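Local coordinates for protein lombricine kinase (Urechis caupo, PDB 3JPZ) that catalyses the reversible transfer of a phosphoryl group between ATP and the guanidino compound lombricine, as a member of the phosphagen kinase family, at residues A[182-187]-A[196-201]. Sequence-based numbering, arbitrary orientation.
Sequences QKPTGH and RDWPDA
The indole of Trp-198 is covered on one face by Lys-183 and Pro-184; on the opposite face Pro-199 CB, from its own neighbour in sequence, sits over the rim. Lys-183 CB stands 3.5 Å from the centroid of the five-membered ring, only 8° off the normal, a CH-pi contact made almost directly over the face. Backbone adds to the layer, with Lys-183 CA 3.4 Å from Trp-198 CE2. Pro-184 CD meets the six-membered ring 3.4 Å from Trp-198 CH2, its side chain crossing the indole at about a right angle, while the carbonyl oxygen of Gln-182 comes in obliquely near CZ2. Lys-183 CD rests 3.5 Å from Trp-198 CB, at the root of the indole, because the lysine chain is extended beyond CG, which itself stands trans to the main-chain nitrogen (chi1 -173°). No direct hydrogen bond joins 182-187 to 196-201. Instead Lys-183 NZ donates to two waters; the first, 2.9 Å from NZ, also takes the N-H of Trp-198, and the second lies between NZ and Trp-198 O, 3.1 Å from each. A cis peptide precedes Pro-199, and Asp-200 N bonds back to Asp-197 O, closing a type VI beta turn with cis-proline at its third position. Asp-197 is anchored by salt bridges to Arg-135 and Arg-138 and by hydrogen bonds to Gln-49 and Asp-53 of the second subunit, so this turn sits at the dimer interface. The contact thus ties together the loops flanking helix 187-191 within the catalytic domain. Its chemistry is divided along one side chain: the aliphatic part of Lys-183 shields the buried indole, whereas its ammonium reaches waters; a nitrate, probably from the crystallisation liquor, lies close by, at most consistent with a locally positive spot.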
# COMPACT_ATOMS: atom_id res chain seq x y z
N GLN A 182 11.75 5.97 -8.95
CA GLN A 182 11.46 6.18 -7.54
C GLN A 182 10.51 5.08 -7.08
O GLN A 182 9.95 4.36 -7.90
CB GLN A 182 10.78 7.53 -7.34
CG GLN A 182 11.46 8.71 -8.01
CD GLN A 182 12.44 9.41 -7.10
OE1 GLN A 182 13.36 8.79 -6.56
NE2 GLN A 182 12.25 10.71 -6.91
N LYS A 183 10.31 4.96 -5.77
CA LYS A 183 9.28 4.06 -5.28
C LYS A 183 7.96 4.46 -5.95
O LYS A 183 7.54 5.61 -5.88
CB LYS A 183 9.16 4.11 -3.76
CG LYS A 183 8.21 3.06 -3.18
CD LYS A 183 8.41 2.83 -1.69
CE LYS A 183 7.31 1.95 -1.08
NZ LYS A 183 7.32 1.97 0.41
N PRO A 184 7.32 3.52 -6.64
CA PRO A 184 6.05 3.89 -7.26
C PRO A 184 4.96 4.17 -6.23
O PRO A 184 4.94 3.56 -5.17
CB PRO A 184 5.71 2.67 -8.12
CG PRO A 184 7.04 2.02 -8.39
CD PRO A 184 7.85 2.25 -7.16
N THR A 185 4.07 5.09 -6.57
CA THR A 185 3.02 5.55 -5.67
C THR A 185 1.65 5.44 -6.33
O THR A 185 0.63 5.74 -5.72
CB THR A 185 3.23 7.02 -5.30
OG1 THR A 185 3.22 7.82 -6.50
CG2 THR A 185 4.55 7.22 -4.58
N GLY A 186 1.64 5.03 -7.60
CA GLY A 186 0.40 4.82 -8.31
C GLY A 186 -0.43 3.74 -7.65
O GLY A 186 0.11 2.80 -7.05
N HIS A 187 -1.74 3.86 -7.75
CA HIS A 187 -2.64 2.87 -7.17
C HIS A 187 -2.30 1.45 -7.63
O HIS A 187 -2.33 0.51 -6.84
CB HIS A 187 -4.08 3.20 -7.54
CG HIS A 187 -4.55 4.52 -7.03
ND1 HIS A 187 -4.41 4.89 -5.71
CD2 HIS A 187 -5.16 5.56 -7.65
CE1 HIS A 187 -4.91 6.10 -5.54
NE2 HIS A 187 -5.37 6.53 -6.70
N ARG A 196 6.69 -3.73 -2.37
CA ARG A 196 7.18 -4.30 -1.12
C ARG A 196 8.70 -4.33 -1.01
O ARG A 196 9.39 -4.55 -1.99
CB ARG A 196 6.66 -5.73 -0.95
CG ARG A 196 5.29 -5.83 -0.32
CD ARG A 196 4.70 -7.23 -0.49
NE ARG A 196 4.79 -7.65 -1.89
CZ ARG A 196 5.56 -8.63 -2.33
NH1 ARG A 196 6.32 -9.35 -1.50
NH2 ARG A 196 5.57 -8.90 -3.62
N ASP A 197 9.20 -4.12 0.20
CA ASP A 197 10.62 -4.19 0.50
C ASP A 197 11.45 -3.21 -0.31
O ASP A 197 12.61 -3.47 -0.59
CB ASP A 197 11.14 -5.60 0.25
CG ASP A 197 10.19 -6.65 0.74
OD1 ASP A 197 9.99 -6.75 1.96
OD2 ASP A 197 9.63 -7.39 -0.11
N TRP A 198 10.85 -2.08 -0.68
CA TRP A 198 11.56 -1.06 -1.44
C TRP A 198 12.76 -0.55 -0.67
O TRP A 198 12.62 -0.21 0.51
CB TRP A 198 10.63 0.12 -1.73
CG TRP A 198 11.19 0.95 -2.81
CD1 TRP A 198 12.03 2.00 -2.68
CD2 TRP A 198 10.97 0.77 -4.21
NE1 TRP A 198 12.34 2.50 -3.91
CE2 TRP A 198 11.70 1.77 -4.87
CE3 TRP A 198 10.21 -0.12 -4.97
CZ2 TRP A 198 11.71 1.89 -6.25
CZ3 TRP A 198 10.22 -0.00 -6.34
CH2 TRP A 198 10.97 1.00 -6.97
N PRO A 199 13.94 -0.46 -1.31
CA PRO A 199 14.30 -0.77 -2.70
C PRO A 199 15.20 -1.99 -2.83
O PRO A 199 16.10 -2.02 -3.68
CB PRO A 199 15.12 0.45 -3.11
CG PRO A 199 15.65 1.04 -1.78
CD PRO A 199 15.06 0.22 -0.65
N ASP A 200 15.00 -2.98 -1.97
CA ASP A 200 15.76 -4.22 -2.04
C ASP A 200 15.63 -4.88 -3.42
O ASP A 200 14.52 -5.13 -3.90
CB ASP A 200 15.26 -5.18 -0.97
CG ASP A 200 16.14 -6.39 -0.84
OD1 ASP A 200 16.44 -7.03 -1.87
OD2 ASP A 200 16.54 -6.69 0.30
N ALA A 201 16.77 -5.14 -4.05
CA ALA A 201 16.82 -5.78 -5.36
C ALA A 201 16.24 -4.90 -6.47
O ALA A 201 15.81 -5.40 -7.50
CB ALA A 201 16.11 -7.13 -5.32
O HOH W 1 8.22 -0.79 0.46
O HOH W 2 10.17 1.41 1.54